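PDB 3FWK: FMN Adenylyltransferase from Candida glabrata, which catalyses the transfer of an adenylyl group from ATP to FMN, the step of flavin biosynthesis that yields FAD. Local coordinates for residues L46-P52 with C81-Y85; K162-I168 with F191-L197. All blocks are in the same frame, centred on the assembly; numbering follows the deposited sequence.

Interaction 1 (L46-P52 with C81-Y85); sequences LINETFP and CLWEY
F51 and Y85 meet in an edge-to-face pair: the edge of the F51 ring is turned toward the face of Y85, with centroids 5.4 Å apart and planes at 63°. The same face of Y85 takes an aliphatic C-H, since F51 CB stands almost over the ring centre, 3.7 Å from the centroid, in a CH-pi contact. Y85 can offer its ring this way because its CG lies anti to the backbone N (chi1 -173°), which swings the ring off helix 69-86 toward 46-52. Its hydroxyl ends near the ring of P52.

The outer rim of F51 lies against helix 69-86: F51 CE2 comes edge-on to the backbone, 3.7 Å from C81 O, and F51 CZ touches L82 CD2 at 3.6 Å. C81, whose small thiol fits between leucine and isoleucine methyls, has SG 3.9 Å from L46 CD1 and 4.0 Å from I47 CD1. I47 splits at CB: CG2 lies 4.1 Å from Y85 CD1, while the longer branch crosses E84, with I47 CD1 3.5 Å from E84 CD; the carboxylate is held by a salt bridge from OE1 to K43.

The short segments cross at -80°, at the C-terminal part of helix 31-50, with its pi-type turn at 46-50, and near the end of helix 69-86. Y78 of helix 69-86 and P56 pack on F51, while Y15 of helix 7-23 touches E84.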
loop_
_atom_site.group_PDB
_atom_site.type_symbol
_atom_site.label_atom_id
_atom_site.label_comp_id
_atom_site.label_asym_id
_atom_site.label_seq_id
_atom_site.Cartn_x
_atom_site.Cartn_y
_atom_site.Cartn_z
ATOM N N LEU A 46 -2.767 9.753 12.950
ATOM C CA LEU A 46 -3.944 8.933 13.188
ATOM C C LEU A 46 -4.439 9.017 14.623
ATOM O O LEU A 46 -5.628 9.266 14.883
ATOM C CB LEU A 46 -3.662 7.494 12.770
ATOM C CG LEU A 46 -3.572 7.286 11.260
ATOM C CD1 LEU A 46 -3.071 5.899 10.920
ATOM C CD2 LEU A 46 -4.887 7.596 10.557
ATOM N N ILE A 47 -3.539 8.783 15.585
ATOM C CA ILE A 47 -3.958 8.685 16.976
ATOM C C ILE A 47 -4.326 10.051 17.558
ATOM O O ILE A 47 -5.285 10.165 18.324
ATOM C CB ILE A 47 -2.846 8.012 17.805
ATOM C CG1 ILE A 47 -2.674 6.564 17.334
ATOM C CG2 ILE A 47 -3.126 8.104 19.311
ATOM C CD1 ILE A 47 -1.466 5.817 17.880
ATOM N N ASN A 48 -3.570 11.087 17.214
ATOM C CA ASN A 48 -3.795 12.413 17.784
ATOM C C ASN A 48 -4.713 13.278 16.971
ATOM O O ASN A 48 -5.474 14.042 17.538
ATOM C CB ASN A 48 -2.465 13.151 18.024
ATOM C CG ASN A 48 -1.542 12.396 18.966
ATOM O OD1 ASN A 48 -2.002 11.782 19.916
ATOM N ND2 ASN A 48 -0.247 12.446 18.703
ATOM N N GLU A 49 -4.623 13.205 15.636
ATOM C CA GLU A 49 -5.386 14.139 14.809
ATOM C C GLU A 49 -6.642 13.546 14.192
ATOM O O GLU A 49 -7.518 14.284 13.760
ATOM C CB GLU A 49 -4.517 14.716 13.694
ATOM C CG GLU A 49 -3.270 15.456 14.136
ATOM C CD GLU A 49 -2.567 16.088 12.938
ATOM O OE1 GLU A 49 -3.212 16.900 12.207
ATOM O OE2 GLU A 49 -1.399 15.756 12.700
ATOM N N THR A 50 -6.732 12.226 14.091
ATOM C CA THR A 50 -7.798 11.627 13.280
ATOM C C THR A 50 -8.848 10.975 14.162
ATOM O O THR A 50 -9.995 11.425 14.179
ATOM C CB THR A 50 -7.238 10.625 12.264
ATOM O OG1 THR A 50 -6.298 11.303 11.410
ATOM C CG2 THR A 50 -8.358 9.990 11.418
ATOM N N PHE A 51 -8.465 9.952 14.920
ATOM C CA PHE A 51 -9.453 9.173 15.675
ATOM C C PHE A 51 -10.230 9.993 16.718
ATOM O O PHE A 51 -11.388 9.684 16.949
ATOM C CB PHE A 51 -8.796 7.938 16.299
ATOM C CG PHE A 51 -8.236 6.945 15.287
ATOM C CD1 PHE A 51 -8.724 6.860 13.970
ATOM C CD2 PHE A 51 -7.244 6.068 15.682
ATOM C CE1 PHE A 51 -8.194 5.925 13.068
ATOM C CE2 PHE A 51 -6.736 5.142 14.796
ATOM C CZ PHE A 51 -7.211 5.060 13.503
ATOM N N PRO A 52 -9.623 11.025 17.340
ATOM C CA PRO A 52 -10.452 11.827 18.257
ATOM C C PRO A 52 -11.578 12.600 17.574
ATOM O O PRO A 52 -12.531 13.011 18.248
ATOM C CB PRO A 52 -9.441 12.803 18.875
ATOM C CG PRO A 52 -8.112 12.051 18.793
ATOM C CD PRO A 52 -8.198 11.402 17.421
ATOM N N CYS A 81 -2.636 1.358 14.541
ATOM C CA CYS A 81 -3.169 2.480 15.288
ATOM C C CYS A 81 -4.529 2.231 15.868
ATOM O O CYS A 81 -4.841 2.736 16.948
ATOM C CB CYS A 81 -3.156 3.753 14.440
ATOM S SG CYS A 81 -1.513 4.383 14.142
ATOM N N LEU A 82 -5.368 1.454 15.188
ATOM C CA LEU A 82 -6.650 1.041 15.802
ATOM C C LEU A 82 -6.409 0.240 17.065
ATOM O O LEU A 82 -7.063 0.465 18.090
ATOM C CB LEU A 82 -7.449 0.192 14.812
ATOM C CG LEU A 82 -8.017 0.907 13.600
ATOM C CD1 LEU A 82 -8.663 -0.112 12.656
ATOM C CD2 LEU A 82 -9.024 1.979 14.004
ATOM N N TRP A 83 -5.486 -0.707 17.004
ATOM C CA TRP A 83 -5.151 -1.481 18.194
ATOM C C TRP A 83 -4.606 -0.581 19.294
ATOM O O TRP A 83 -5.040 -0.649 20.449
ATOM C CB TRP A 83 -4.168 -2.595 17.851
ATOM C CG TRP A 83 -3.905 -3.504 19.001
ATOM C CD1 TRP A 83 -2.869 -3.434 19.913
ATOM C CD2 TRP A 83 -4.724 -4.603 19.418
ATOM N NE1 TRP A 83 -3.000 -4.444 20.864
ATOM C CE2 TRP A 83 -4.115 -5.178 20.561
ATOM C CE3 TRP A 83 -5.877 -5.191 18.899
ATOM C CZ2 TRP A 83 -4.663 -6.275 21.223
ATOM C CZ3 TRP A 83 -6.422 -6.288 19.557
ATOM C CH2 TRP A 83 -5.811 -6.818 20.688
ATOM N N GLU A 84 -3.656 0.264 18.941
ATOM C CA GLU A 84 -3.044 1.142 19.945
ATOM C C GLU A 84 -4.071 2.061 20.579
ATOM O O GLU A 84 -4.120 2.217 21.819
ATOM C CB GLU A 84 -1.891 1.904 19.316
ATOM C CG GLU A 84 -1.169 2.835 20.317
ATOM C CD GLU A 84 0.170 3.357 19.840
ATOM O OE1 GLU A 84 0.688 2.970 18.781
ATOM O OE2 GLU A 84 0.749 4.226 20.557
ATOM N N TYR A 85 -4.962 2.614 19.774
ATOM C CA TYR A 85 -5.928 3.594 20.257
ATOM C C TYR A 85 -6.936 2.936 21.178
ATOM O O TYR A 85 -7.244 3.474 22.243
ATOM C CB TYR A 85 -6.636 4.266 19.080
ATOM C CG TYR A 85 -7.534 5.418 19.442
ATOM C CD1 TYR A 85 -6.990 6.667 19.761
ATOM C CD2 TYR A 85 -8.925 5.293 19.394
ATOM C CE1 TYR A 85 -7.815 7.750 20.056
ATOM C CE2 TYR A 85 -9.747 6.375 19.694
ATOM C CZ TYR A 85 -9.169 7.596 20.031
ATOM O OH TYR A 85 -9.963 8.709 20.313
#

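Interaction 2 (K162-I168 with F191-L197); sequences KAIVIGI and FYRLQPL
K162-I168 and F191-L197 run parallel, with four backbone hydrogen bonds alternating from Y192 N to K162 O, I164 N to Y192 O, L194 N to I164 O and I166 N to L194 O, and bridges pairing A163 with Y192, I164 with R193 and V165 with L194.

On the face carrying I164 and R193, the side chain of I164 lies over the F191 ring, CD1 3.7 Å from its centroid and 14° off the normal. A chi1 of 58° holds F191 CG between its own backbone N and carbonyl carbon, folding the flat ring back over the neighbouring strand, where a branched aliphatic chain suits it. Further along, I166 CD1 rests on the aliphatic part of R193, 3.7 Å from CG.

The opposite face carries A163, V165, Y192 and L194. A163 is small enough to admit L194 CD1 at 3.6 Å from its CB, and the same methyl group meets V165 CG2 at 4.0 Å. The Y192 ring leads away to W54 and the bound beta-D-glucopyranose, whose pocket includes K162 and Y192.

Beyond the last strand pair a water links I166 O to L197 N, accepting from the latter at 2.9 Å. Q195 is anchored through NE2 to K179 O and Q182 OE1.

The chemistry is that of an interior element of the Rossmann-like sheet: the four bonds tie one edge of 162-168, and A163 and V165 bond the other way, to strand 61-64. A163, V165 and L194 form an apolar surface against helices 31-50 and 69-86; the other face carries R193, whose NH2 bonds K183 O.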
loop_
_atom_site.group_PDB
_atom_site.type_symbol
_atom_site.label_atom_id
_atom_site.label_comp_id
_atom_site.label_asym_id
_atom_site.label_seq_id
_atom_site.Cartn_x
_atom_site.Cartn_y
_atom_site.Cartn_z
ATOM N N LYS A 162 -17.777 10.161 6.689
ATOM C CA LYS A 162 -17.324 11.536 6.873
ATOM C C LYS A 162 -15.909 11.736 6.375
ATOM O O LYS A 162 -15.514 12.891 6.104
ATOM C CB LYS A 162 -17.396 11.933 8.349
ATOM C CG LYS A 162 -18.787 11.876 8.976
ATOM C CD LYS A 162 -19.814 12.712 8.205
ATOM C CE LYS A 162 -21.235 12.519 8.768
ATOM N NZ LYS A 162 -22.094 13.682 8.459
ATOM N N ALA A 163 -15.116 10.669 6.290
ATOM C CA ALA A 163 -13.694 10.809 6.003
ATOM C C ALA A 163 -13.220 9.532 5.345
ATOM O O ALA A 163 -13.755 8.438 5.604
ATOM C CB ALA A 163 -12.915 11.073 7.293
ATOM N N ILE A 164 -12.220 9.662 4.468
ATOM C CA ILE A 164 -11.658 8.518 3.746
ATOM C C ILE A 164 -10.135 8.569 3.838
ATOM O O ILE A 164 -9.527 9.617 3.601
ATOM C CB ILE A 164 -12.134 8.430 2.312
ATOM C CG1 ILE A 164 -13.662 8.236 2.358
ATOM C CG2 ILE A 164 -11.494 7.213 1.614
ATOM C CD1 ILE A 164 -14.303 7.907 1.104
ATOM N N VAL A 165 -9.552 7.430 4.206
ATOM C CA VAL A 165 -8.110 7.295 4.300
ATOM C C VAL A 165 -7.537 7.007 2.911
ATOM O O VAL A 165 -8.007 6.069 2.224
ATOM C CB VAL A 165 -7.732 6.165 5.270
ATOM C CG1 VAL A 165 -6.221 6.045 5.371
ATOM C CG2 VAL A 165 -8.352 6.373 6.632
ATOM N N ILE A 166 -6.534 7.785 2.505
ATOM C CA ILE A 166 -5.955 7.682 1.163
ATOM C C ILE A 166 -4.452 7.500 1.275
ATOM O O ILE A 166 -3.781 8.277 1.947
ATOM C CB ILE A 166 -6.261 8.920 0.344
ATOM C CG1 ILE A 166 -7.770 9.054 0.200
ATOM C CG2 ILE A 166 -5.666 8.848 -1.055
ATOM C CD1 ILE A 166 -8.216 10.324 -0.454
ATOM N N GLY A 167 -3.904 6.521 0.563
ATOM C CA GLY A 167 -2.468 6.186 0.714
ATOM C C GLY A 167 -1.487 6.849 -0.252
ATOM O O GLY A 167 -0.510 6.258 -0.670
ATOM N N ILE A 168 -1.708 8.095 -0.557
ATOM C CA ILE A 168 -0.833 8.833 -1.461
ATOM C C ILE A 168 0.383 9.454 -0.773
ATOM O O ILE A 168 0.342 9.786 0.432
ATOM C CB ILE A 168 -1.750 9.852 -2.118
ATOM C CG1 ILE A 168 -1.074 10.567 -3.281
ATOM C CG2 ILE A 168 -2.370 10.769 -1.084
ATOM C CD1 ILE A 168 -2.067 11.270 -4.207
ATOM N N PHE A 191 -16.178 14.901 1.805
ATOM C CA PHE A 191 -15.608 14.228 2.946
ATOM C C PHE A 191 -14.242 14.839 3.243
ATOM O O PHE A 191 -13.702 15.591 2.428
ATOM C CB PHE A 191 -15.617 12.670 2.795
ATOM C CG PHE A 191 -14.875 12.122 1.584
ATOM C CD1 PHE A 191 -15.552 11.667 0.436
ATOM C CD2 PHE A 191 -13.492 11.919 1.660
ATOM C CE1 PHE A 191 -14.814 11.137 -0.664
ATOM C CE2 PHE A 191 -12.770 11.388 0.580
ATOM C CZ PHE A 191 -13.437 11.002 -0.583
ATOM N N TYR A 192 -13.690 14.498 4.406
ATOM C CA TYR A 192 -12.284 14.826 4.689
ATOM C C TYR A 192 -11.399 13.696 4.166
ATOM O O TYR A 192 -11.656 12.505 4.434
ATOM C CB TYR A 192 -12.072 14.934 6.199
ATOM C CG TYR A 192 -12.358 16.298 6.759
ATOM C CD1 TYR A 192 -11.342 17.245 6.783
ATOM C CD2 TYR A 192 -13.607 16.641 7.289
ATOM C CE1 TYR A 192 -11.536 18.524 7.319
ATOM C CE2 TYR A 192 -13.827 17.951 7.856
ATOM C CZ TYR A 192 -12.747 18.856 7.844
ATOM O OH TYR A 192 -12.903 20.130 8.357
ATOM N N ARG A 193 -10.414 14.052 3.373
ATOM C CA ARG A 193 -9.332 13.132 3.086
ATOM C C ARG A 193 -8.371 13.059 4.257
ATOM O O ARG A 193 -7.952 14.074 4.804
ATOM C CB ARG A 193 -8.567 13.598 1.849
ATOM C CG ARG A 193 -9.432 13.671 0.587
ATOM C CD ARG A 193 -8.611 14.147 -0.580
ATOM N NE ARG A 193 -8.608 15.595 -0.560
ATOM C CZ ARG A 193 -8.096 16.343 -1.529
ATOM N NH1 ARG A 193 -7.363 15.785 -2.504
ATOM N NH2 ARG A 193 -8.309 17.659 -1.519
ATOM N N LEU A 194 -8.018 11.840 4.624
ATOM C CA LEU A 194 -7.052 11.535 5.673
ATOM C C LEU A 194 -5.875 10.941 4.989
ATOM O O LEU A 194 -5.965 9.855 4.407
ATOM C CB LEU A 194 -7.672 10.557 6.681
ATOM C CG LEU A 194 -9.026 10.971 7.265
ATOM C CD1 LEU A 194 -9.589 9.847 8.105
ATOM C CD2 LEU A 194 -8.934 12.276 8.051
ATOM N N GLN A 195 -4.755 11.678 4.988
ATOM C CA GLN A 195 -3.616 11.342 4.126
ATOM C C GLN A 195 -2.378 11.233 4.992
ATOM O O GLN A 195 -1.582 12.169 5.073
ATOM C CB GLN A 195 -3.451 12.398 3.035
ATOM C CG GLN A 195 -4.639 12.314 2.067
ATOM C CD GLN A 195 -4.844 13.436 1.082
ATOM O OE1 GLN A 195 -5.250 13.167 -0.050
ATOM N NE2 GLN A 195 -4.616 14.688 1.487
ATOM N N PRO A 196 -2.214 10.111 5.697
ATOM C CA PRO A 196 -1.177 10.000 6.732
ATOM C C PRO A 196 0.164 9.463 6.242
ATOM O O PRO A 196 1.036 9.195 7.086
ATOM C CB PRO A 196 -1.819 9.019 7.751
ATOM C CG PRO A 196 -3.248 8.765 7.257
ATOM C CD PRO A 196 -3.136 8.964 5.778
ATOM N N LEU A 197 0.308 9.241 4.932
ATOM C CA LEU A 197 1.490 8.645 4.330
ATOM C C LEU A 197 2.270 9.656 3.498
ATOM O O LEU A 197 3.248 9.299 2.818
ATOM C CB LEU A 197 1.077 7.455 3.428
ATOM C CG LEU A 197 2.122 6.345 3.340
ATOM C CD1 LEU A 197 2.258 5.561 4.656
ATOM C CD2 LEU A 197 1.810 5.432 2.159
HETATM O O HOH W 1 -1.385 9.602 2.631
#

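How the interactions relate
Interactions 1 and 2 are neighbouring layers of the alpha/beta fold, a helix pair packed on the sheet face that carries V165 and L194, with centres about 13 Å apart. Helix 31-50 joins them directly: T50 CG2 packs 3.5 Å from L194 CD1, and L46 CD2 lies 3.9 Å from P196 CG. L46 therefore serves both, facing C81 in interaction 1 and P196 in interaction 2. Along the chain the first closes before the second opens. Both approach the bound glucose: the side chain of Y192 is about 4 Å from it and that of P52 about 7 Å. K162 and Y192 line that pocket together with K53 and W54, which follow directly on P52.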